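Local coordinates for protein aspartate--tRNA(Asp/Asn) ligase (PDB 1WYD) that attaches aspartate to both tRNA(Asp) and tRNA(Asn), first activating the amino acid with ATP to aspartyl-AMP and then transferring it to the tRNA acceptor end, at residues F153-T158 against R201-A206; E352-S357 against A395-G400; K17-A22 against G73-D78. All blocks are in the same frame, centred on the assembly; numbering follows the deposited sequence.

Overall arrangement
Interactions 1 and 2 belong to the same mixed sheet of the class II catalytic domain, their centres about 14 Å apart, and both are buried; interaction 3 lies in the anticodon-binding OB-fold domain, with its centre about 46 and 50 Å from theirs, and is partly exposed. Interaction 1, at the sheet edge and the dimer interface, joins two strands in parallel and adds ring faces, a carboxylate grip and waters. Interaction 2, inside the sheet, is an antiparallel pairing rich in glycine, with apolar side chains on one face and predicted substrate-binding residues elsewhere on its strands. Interaction 3 is antiparallel too, but short: three backbone bonds and one valine pair between strongly inclined strand pieces.

Interaction 1 of 3, residues F153-T158 against R201-A206; sequences FIEIFT and RVFEVA
Arg201 lays its CB over the centre of one face of the Phe153 ring, 3.7 Å from the ring centroid, while Val202 C lies at that ring's edge. The Phe203 ring receives Glu155 CB over one face, with Phe203 CZ and Glu155 CB 3.4 Å apart, and meets Phe153 CB at its edge. Ala206 CB lies at the edge of the Phe157 ring, and water 1 sits above one face. These groups flank the join between motif 1 and motif 2 of the class II synthetase fold, where the short strand 154-155 pairs in parallel with strand 201-209 at the margin of the catalytic sheet. Phe203 CG stands between its backbone N and carbonyl carbon (chi1 64°), which brings the ring against Glu155 CB. Three backbone bonds stitch the join: Ile154 N to Arg201 O at 2.7 Å, Phe203 N to Ile154 O and Ile156 N to Phe203 O. The carboxylate of Glu155 turns to the dimer interface, in a salt bridge with Arg145 of the second subunit; waters 1 and 2 lie within hydrogen-bonding distance of Glu155 OE2 but have too few protons for all their acceptors. Past the end of the short strand, Thr158 meets the carboxylate of Glu204, which also makes a salt bridge with Lys160; the 2.5 Å from Thr158 OG1 to Glu204 OE1 is doubtfully short. With an alanine in place of Glu204, Thr158 N and Lys160 would probably lose their carboxylate partner. Glu204 OE1 and OE2 both accept from Thr158 N at 3.2 Å, on their syn sides, 26° out of the carboxylate plane.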
loop_
_atom_site.group_PDB
_atom_site.type_symbol
_atom_site.label_atom_id
_atom_site.label_comp_id
_atom_site.label_asym_id
_atom_site.label_seq_id
_atom_site.Cartn_x
_atom_site.Cartn_y
_atom_site.Cartn_z
ATOM N N PHE B 153 -3.775 -9.088 11.798
ATOM C CA PHE B 153 -4.498 -8.352 10.773
ATOM C C PHE B 153 -4.012 -8.724 9.353
ATOM O O PHE B 153 -2.839 -8.968 9.127
ATOM C CB PHE B 153 -4.441 -6.852 11.061
ATOM C CG PHE B 153 -5.439 -6.392 12.102
ATOM C CD1 PHE B 153 -5.237 -6.668 13.478
ATOM C CD2 PHE B 153 -6.587 -5.678 11.730
ATOM C CE1 PHE B 153 -6.157 -6.222 14.450
ATOM C CE2 PHE B 153 -7.538 -5.249 12.701
ATOM C CZ PHE B 153 -7.307 -5.518 14.063
ATOM N N ILE B 154 -4.947 -8.805 8.423
ATOM C CA ILE B 154 -4.694 -9.199 7.037
ATOM C C ILE B 154 -4.747 -7.937 6.187
ATOM O O ILE B 154 -5.645 -7.109 6.395
ATOM C CB ILE B 154 -5.790 -10.228 6.575
ATOM C CG1 ILE B 154 -5.543 -11.591 7.227
ATOM C CG2 ILE B 154 -5.785 -10.453 5.053
ATOM C CD1 ILE B 154 -6.833 -12.480 7.346
ATOM N N GLU B 155 -3.744 -7.752 5.323
ATOM C CA GLU B 155 -3.678 -6.597 4.449
ATOM C C GLU B 155 -4.592 -6.818 3.227
ATOM O O GLU B 155 -4.600 -7.938 2.662
ATOM C CB GLU B 155 -2.229 -6.310 4.002
ATOM C CG GLU B 155 -2.101 -5.228 2.922
ATOM C CD GLU B 155 -0.685 -4.760 2.651
ATOM O OE1 GLU B 155 0.257 -5.493 2.963
ATOM O OE2 GLU B 155 -0.497 -3.655 2.089
ATOM N N ILE B 156 -5.346 -5.757 2.847
ATOM C CA ILE B 156 -6.296 -5.781 1.697
ATOM C C ILE B 156 -6.227 -4.581 0.707
ATOM O O ILE B 156 -5.596 -3.563 0.980
ATOM C CB ILE B 156 -7.772 -5.940 2.167
ATOM C CG1 ILE B 156 -8.223 -4.688 2.912
ATOM C CG2 ILE B 156 -8.015 -7.240 2.970
ATOM C CD1 ILE B 156 -9.675 -4.555 3.035
ATOM N N PHE B 157 -6.899 -4.719 -0.440
ATOM C CA PHE B 157 -7.025 -3.639 -1.424
ATOM C C PHE B 157 -8.478 -3.609 -1.949
ATOM O O PHE B 157 -8.929 -4.589 -2.553
ATOM C CB PHE B 157 -6.048 -3.841 -2.574
ATOM C CG PHE B 157 -4.666 -3.370 -2.267
ATOM C CD1 PHE B 157 -3.635 -4.273 -2.136
ATOM C CD2 PHE B 157 -4.405 -2.017 -2.076
ATOM C CE1 PHE B 157 -2.346 -3.828 -1.833
ATOM C CE2 PHE B 157 -3.139 -1.554 -1.784
ATOM C CZ PHE B 157 -2.101 -2.455 -1.666
ATOM N N THR B 158 -9.198 -2.517 -1.646
ATOM C CA THR B 158 -10.586 -2.372 -2.021
ATOM C C THR B 158 -10.734 -1.421 -3.256
ATOM O O THR B 158 -9.771 -0.713 -3.640
ATOM C CB THR B 158 -11.437 -1.916 -0.863
ATOM O OG1 THR B 158 -10.831 -0.780 -0.252
ATOM C CG2 THR B 158 -11.449 -2.963 0.217
ATOM N N ARG B 201 -10.146 -9.453 10.518
ATOM C CA ARG B 201 -9.151 -8.431 10.875
ATOM C C ARG B 201 -8.392 -7.922 9.675
ATOM O O ARG B 201 -7.561 -8.634 9.169
ATOM C CB ARG B 201 -8.173 -8.975 11.949
ATOM C CG ARG B 201 -8.891 -9.401 13.240
ATOM C CD ARG B 201 -7.936 -9.666 14.460
ATOM N NE ARG B 201 -8.629 -9.662 15.766
ATOM C CZ ARG B 201 -8.028 -9.925 16.947
ATOM N NH1 ARG B 201 -6.732 -10.270 16.994
ATOM N NH2 ARG B 201 -8.731 -9.864 18.078
ATOM N N VAL B 202 -8.642 -6.673 9.249
ATOM C CA VAL B 202 -8.085 -6.201 7.965
ATOM C C VAL B 202 -7.493 -4.804 8.010
ATOM O O VAL B 202 -8.008 -3.948 8.655
ATOM C CB VAL B 202 -9.185 -6.214 6.882
ATOM C CG1 VAL B 202 -9.628 -7.621 6.632
ATOM C CG2 VAL B 202 -10.365 -5.307 7.302
ATOM N N PHE B 203 -6.416 -4.555 7.309
ATOM C CA PHE B 203 -6.053 -3.158 7.092
ATOM C C PHE B 203 -5.827 -2.837 5.605
ATOM O O PHE B 203 -5.589 -3.737 4.803
ATOM C CB PHE B 203 -4.829 -2.752 7.858
ATOM C CG PHE B 203 -3.568 -3.473 7.462
ATOM C CD1 PHE B 203 -3.232 -4.740 8.012
ATOM C CD2 PHE B 203 -2.639 -2.847 6.643
ATOM C CE1 PHE B 203 -2.050 -5.384 7.638
ATOM C CE2 PHE B 203 -1.457 -3.476 6.323
ATOM C CZ PHE B 203 -1.154 -4.740 6.852
ATOM N N GLU B 204 -5.816 -1.539 5.293
ATOM C CA GLU B 204 -5.374 -1.099 3.997
ATOM C C GLU B 204 -4.688 0.259 4.111
ATOM O O GLU B 204 -5.135 1.144 4.832
ATOM C CB GLU B 204 -6.595 -1.116 3.056
ATOM C CG GLU B 204 -6.585 -0.132 1.901
ATOM C CD GLU B 204 -7.566 -0.483 0.789
ATOM O OE1 GLU B 204 -8.728 -0.823 1.070
ATOM O OE2 GLU B 204 -7.183 -0.398 -0.370
ATOM N N VAL B 205 -3.570 0.414 3.434
ATOM C CA VAL B 205 -2.932 1.711 3.308
ATOM C C VAL B 205 -3.035 1.990 1.796
ATOM O O VAL B 205 -2.538 1.196 0.994
ATOM C CB VAL B 205 -1.434 1.661 3.705
ATOM C CG1 VAL B 205 -0.853 3.035 3.773
ATOM C CG2 VAL B 205 -1.227 0.998 5.063
ATOM N N ALA B 206 -3.657 3.098 1.409
ATOM C CA ALA B 206 -3.938 3.309 -0.029
ATOM C C ALA B 206 -4.489 4.696 -0.291
ATOM O O ALA B 206 -5.006 5.349 0.632
ATOM C CB ALA B 206 -4.913 2.289 -0.511
HETATM O O HOH W 1 -3.158 -2.074 1.482
HETATM O O HOH W 2 -0.607 -0.571 1.715
#

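Interaction 2 of 3, residues E352-S357 against A395-G400; sequences EIVSGS and AGFGMG
Val354 splays its two methyls between neighbours on the opposing strand: CG1 reaches Phe397 CD2 at 3.7 Å, and CG2 packs on Met399 CB at 3.6 Å. Placing CG1 anti to the backbone N (chi1 -172°) sends one branch to each partner, and the valine crosses both side chains at a slant. Met399 is extended through chi1 (160°) and chi2 (156°), which puts SD beside Ile353 CG2, 4.1 Å away; the two side chains point the same way, and the bend at chi3 turns only the CE of Met399. Val354, Phe397 and Met399 share one face of the sheet, where helix 235-256 packs through Leu242 on Val354 and Phe397.

The strands 351-358 and 394-400 run antiparallel here, the second being the strand of class II motif 3. Ser355 and Gly398 form a hydrogen-bonded pair, in which Ser355 N donates to Gly398 O and Gly398 N to Ser355 O, both at 2.9 Å, and Ser357 with Gly396 forms another. Between them Gly356 and Phe397 make a non-hydrogen-bonded pair whose CA atoms are 3.8 Å apart; a CB on Gly356 would run into Gly396 O and Phe397 CB, so this close approach depends on the absent side chain. Ile353 and Val354 together face Leu346 on the other flank as a classic beta bulge, and Ile353 O still accepts from Gly400 N at 3.2 Å.

Gly400 is the N-cap of helix 401-409. On the face of Ser355, Gly396 and Gly398 contribute no side chains. Ser355 is predicted to bind aspartate and magnesium, Glu352 ATP and magnesium, and Gly400 ATP. The chemistry is thus divided: apolar contacts fix one face, while backbone bonds hold the strands that carry the polar, probable substrate-binding groups.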
loop_
_atom_site.group_PDB
_atom_site.type_symbol
_atom_site.label_atom_id
_atom_site.label_comp_id
_atom_site.label_asym_id
_atom_site.label_seq_id
_atom_site.Cartn_x
_atom_site.Cartn_y
_atom_site.Cartn_z
ATOM N N GLU B 352 -6.509 16.813 13.598
ATOM C CA GLU B 352 -7.166 15.505 13.672
ATOM C C GLU B 352 -6.329 14.499 12.890
ATOM O O GLU B 352 -5.954 14.731 11.751
ATOM C CB GLU B 352 -8.604 15.555 13.164
ATOM C CG GLU B 352 -9.398 14.262 13.348
ATOM C CD GLU B 352 -10.498 14.099 12.297
ATOM O OE1 GLU B 352 -11.454 14.919 12.281
ATOM O OE2 GLU B 352 -10.423 13.148 11.487
ATOM N N ILE B 353 -6.001 13.394 13.515
ATOM C CA ILE B 353 -5.047 12.493 12.908
ATOM C C ILE B 353 -5.771 11.225 12.519
ATOM O O ILE B 353 -5.439 10.593 11.518
ATOM C CB ILE B 353 -3.939 12.199 13.924
ATOM C CG1 ILE B 353 -3.270 13.508 14.314
ATOM C CG2 ILE B 353 -2.981 11.128 13.417
ATOM C CD1 ILE B 353 -1.956 13.789 13.660
ATOM N N VAL B 354 -6.780 10.867 13.310
ATOM C CA VAL B 354 -7.488 9.615 13.128
ATOM C C VAL B 354 -8.943 9.879 13.462
ATOM O O VAL B 354 -9.216 10.678 14.352
ATOM C CB VAL B 354 -6.943 8.489 14.080
ATOM C CG1 VAL B 354 -7.549 7.156 13.734
ATOM C CG2 VAL B 354 -5.444 8.377 14.034
ATOM N N SER B 355 -9.862 9.236 12.737
ATOM C CA SER B 355 -11.234 9.061 13.212
ATOM C C SER B 355 -11.675 7.590 13.150
ATOM O O SER B 355 -11.294 6.869 12.230
ATOM C CB SER B 355 -12.199 9.968 12.445
ATOM O OG SER B 355 -12.172 9.656 11.041
ATOM N N GLY B 356 -12.431 7.130 14.147
ATOM C CA GLY B 356 -13.072 5.830 14.074
ATOM C C GLY B 356 -14.316 5.637 14.943
ATOM O O GLY B 356 -14.783 6.574 15.609
ATOM N N SER B 357 -14.858 4.411 14.955
ATOM C CA SER B 357 -16.053 4.113 15.761
ATOM C C SER B 357 -16.428 2.642 15.860
ATOM O O SER B 357 -15.796 1.777 15.279
ATOM C CB SER B 357 -17.264 4.849 15.198
ATOM O OG SER B 357 -17.681 4.239 13.978
ATOM N N ALA B 395 -15.639 -2.701 14.399
ATOM C CA ALA B 395 -15.213 -1.335 14.691
ATOM C C ALA B 395 -13.967 -1.074 13.894
ATOM O O ALA B 395 -13.192 -2.003 13.626
ATOM C CB ALA B 395 -14.918 -1.157 16.208
ATOM N N GLY B 396 -13.762 0.183 13.504
ATOM C CA GLY B 396 -12.566 0.509 12.763
ATOM C C GLY B 396 -12.184 1.954 12.829
ATOM O O GLY B 396 -12.891 2.777 13.403
ATOM N N PHE B 397 -11.047 2.262 12.228
ATOM C CA PHE B 397 -10.601 3.646 12.116
ATOM C C PHE B 397 -9.827 3.909 10.816
ATOM O O PHE B 397 -9.432 2.993 10.082
ATOM C CB PHE B 397 -9.714 4.023 13.317
ATOM C CG PHE B 397 -8.390 3.293 13.355
ATOM C CD1 PHE B 397 -8.162 2.296 14.307
ATOM C CD2 PHE B 397 -7.365 3.636 12.486
ATOM C CE1 PHE B 397 -6.955 1.626 14.350
ATOM C CE2 PHE B 397 -6.169 2.975 12.493
ATOM C CZ PHE B 397 -5.947 1.969 13.428
ATOM N N GLY B 398 -9.621 5.191 10.558
ATOM C CA GLY B 398 -8.818 5.654 9.445
ATOM C C GLY B 398 -7.959 6.769 10.003
ATOM O O GLY B 398 -8.448 7.631 10.781
ATOM N N MET B 399 -6.669 6.685 9.662
ATOM C CA MET B 399 -5.672 7.682 9.969
ATOM C C MET B 399 -5.077 8.217 8.659
ATOM O O MET B 399 -4.758 7.445 7.757
ATOM C CB MET B 399 -4.583 7.032 10.778
ATOM C CG MET B 399 -3.246 7.746 10.796
ATOM S SD MET B 399 -2.322 7.212 12.396
ATOM C CE MET B 399 -1.841 5.640 11.991
ATOM N N GLY B 400 -4.857 9.529 8.608
ATOM C CA GLY B 400 -4.236 10.127 7.464
ATOM C C GLY B 400 -2.752 10.040 7.583
ATOM O O GLY B 400 -2.199 10.555 8.538
#

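Interaction 3 of 3, residues K17-A22 against G73-D78; sequences KEVIWA and GIVKAD
With CG1 anti to the backbone N in both Val19 and Val75 (chi1 159° and 176°), CG2 lies anti to the carbonyl carbon, and the two CG2 methyls meet at 3.8 Å, the side chains crossing at a slant. Val75 CG2 also lies 3.7 Å from Lys17 O. Glu18 takes the extended form, with CG anti to the backbone N, and its CG passes 3.6 Å from Gly73 O before the carboxylate forms a salt bridge with Arg72.

The hydrogen bonds across the contact are all between backbone atoms. Val19 and Gly73 are an antiparallel hydrogen-bonded pair: Val19 N donates to Gly73 O at 2.9 Å, and Gly73 N returns a bond to Val19 O at 3.1 Å. Glu18 with Ile74 is the adjoining non-hydrogen-bonded pair, their side chains on the more exposed face. Val75 N then closes on Lys17 O at 2.7 Å. The pairing of the strands continues in the other direction through Trp21 with Val71; the short pieces are inclined at 109°, in keeping with the strongly coiled strands of an OB-fold barrel.

In this barrel, which belongs to the anticodon-binding domain, strand 18-31 pairs on with strand 34-41, and strand 68-77 with strands 85-89 and 91-94. On the buried side, Val75 packs on Ile85 of strand 85-89 and on Val10 of a loop, and Trp21 follows it onto Ile85 and Leu87. Farther along strand 18-31, Ala22 touches Phe232 of the second subunit.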
loop_
_atom_site.group_PDB
_atom_site.type_symbol
_atom_site.label_atom_id
_atom_site.label_comp_id
_atom_site.label_asym_id
_atom_site.label_seq_id
_atom_site.Cartn_x
_atom_site.Cartn_y
_atom_site.Cartn_z
ATOM N N LYS B 17 42.756 2.423 2.230
ATOM C CA LYS B 17 42.019 1.503 1.358
ATOM C C LYS B 17 41.355 2.157 0.126
ATOM O O LYS B 17 40.964 3.323 0.163
ATOM C CB LYS B 17 41.032 0.631 2.157
ATOM C CG LYS B 17 40.940 -0.854 1.706
ATOM C CD LYS B 17 42.222 -1.393 1.010
ATOM C CE LYS B 17 42.028 -1.529 -0.519
ATOM N NZ LYS B 17 43.018 -2.432 -1.186
ATOM N N GLU B 18 41.274 1.405 -0.971
ATOM C CA GLU B 18 40.590 1.881 -2.174
ATOM C C GLU B 18 39.086 1.620 -2.148
ATOM O O GLU B 18 38.634 0.496 -1.926
ATOM C CB GLU B 18 41.178 1.274 -3.447
ATOM C CG GLU B 18 40.468 1.776 -4.684
ATOM C CD GLU B 18 41.035 1.200 -5.941
ATOM O OE1 GLU B 18 40.790 -0.005 -6.191
ATOM O OE2 GLU B 18 41.715 1.945 -6.680
ATOM N N VAL B 19 38.320 2.675 -2.390
ATOM C CA VAL B 19 36.866 2.605 -2.332
ATOM C C VAL B 19 36.298 3.244 -3.597
ATOM O O VAL B 19 36.937 4.110 -4.214
ATOM C CB VAL B 19 36.345 3.289 -1.045
ATOM C CG1 VAL B 19 34.890 3.687 -1.171
ATOM C CG2 VAL B 19 36.529 2.369 0.168
ATOM N N ILE B 20 35.119 2.789 -4.012
ATOM C CA ILE B 20 34.399 3.466 -5.085
ATOM C C ILE B 20 33.085 4.012 -4.559
ATOM O O ILE B 20 32.220 3.252 -4.123
ATOM C CB ILE B 20 34.175 2.554 -6.281
ATOM C CG1 ILE B 20 35.474 1.802 -6.620
ATOM C CG2 ILE B 20 33.618 3.377 -7.466
ATOM C CD1 ILE B 20 35.501 1.170 -8.005
ATOM N N TRP B 21 32.971 5.338 -4.571
ATOM C CA TRP B 21 31.725 6.023 -4.261
ATOM C C TRP B 21 30.994 6.371 -5.540
ATOM O O TRP B 21 31.642 6.585 -6.591
ATOM C CB TRP B 21 31.993 7.302 -3.489
ATOM C CG TRP B 21 32.223 7.077 -2.047
ATOM C CD1 TRP B 21 32.086 5.912 -1.375
ATOM C CD2 TRP B 21 32.638 8.053 -1.080
ATOM N NE1 TRP B 21 32.374 6.093 -0.045
ATOM C CE2 TRP B 21 32.734 7.396 0.160
ATOM C CE3 TRP B 21 32.947 9.423 -1.141
ATOM C CZ2 TRP B 21 33.124 8.045 1.327
ATOM C CZ3 TRP B 21 33.328 10.070 0.012
ATOM C CH2 TRP B 21 33.415 9.387 1.236
ATOM N N ALA B 22 29.657 6.414 -5.467
ATOM C CA ALA B 22 28.859 7.022 -6.548
ATOM C C ALA B 22 27.793 7.958 -5.988
ATOM O O ALA B 22 27.289 7.759 -4.867
ATOM C CB ALA B 22 28.232 5.966 -7.462
ATOM N N GLY B 73 38.848 6.324 -5.252
ATOM C CA GLY B 73 40.016 6.878 -4.597
ATOM C C GLY B 73 40.443 6.102 -3.348
ATOM O O GLY B 73 39.941 5.002 -3.067
ATOM N N ILE B 74 41.363 6.684 -2.582
ATOM C CA ILE B 74 41.896 6.013 -1.405
ATOM C C ILE B 74 41.418 6.722 -0.165
ATOM O O ILE B 74 41.506 7.927 -0.072
ATOM C CB ILE B 74 43.447 5.948 -1.479
ATOM C CG1 ILE B 74 43.879 4.835 -2.441
ATOM C CG2 ILE B 74 44.051 5.684 -0.110
ATOM C CD1 ILE B 74 43.809 5.187 -3.958
ATOM N N VAL B 75 40.881 5.970 0.781
ATOM C CA VAL B 75 40.421 6.541 2.059
ATOM C C VAL B 75 41.585 7.132 2.874
ATOM O O VAL B 75 42.699 6.595 2.858
ATOM C CB VAL B 75 39.596 5.503 2.863
ATOM C CG1 VAL B 75 39.181 6.027 4.233
ATOM C CG2 VAL B 75 38.357 5.088 2.054
ATOM N N LYS B 76 41.314 8.262 3.530
ATOM C CA LYS B 76 42.255 8.947 4.399
ATOM C C LYS B 76 41.513 9.298 5.671
ATOM O O LYS B 76 40.524 10.017 5.609
ATOM C CB LYS B 76 42.782 10.219 3.724
ATOM N N ALA B 77 41.968 8.789 6.817
ATOM C CA ALA B 77 41.350 9.130 8.112
ATOM C C ALA B 77 41.807 10.530 8.541
ATOM O O ALA B 77 42.909 10.930 8.185
ATOM C CB ALA B 77 41.700 8.096 9.167
ATOM N N ASP B 78 40.970 11.279 9.267
ATOM C CA ASP B 78 41.277 12.689 9.573
ATOM C C ASP B 78 40.676 13.246 10.868
ATOM O O ASP B 78 41.364 13.944 11.619
ATOM C CB ASP B 78 40.909 13.611 8.400
ATOM C CG ASP B 78 41.602 14.972 8.471
ATOM O OD1 ASP B 78 41.295 15.778 9.379
ATOM O OD2 ASP B 78 42.466 15.330 7.649
#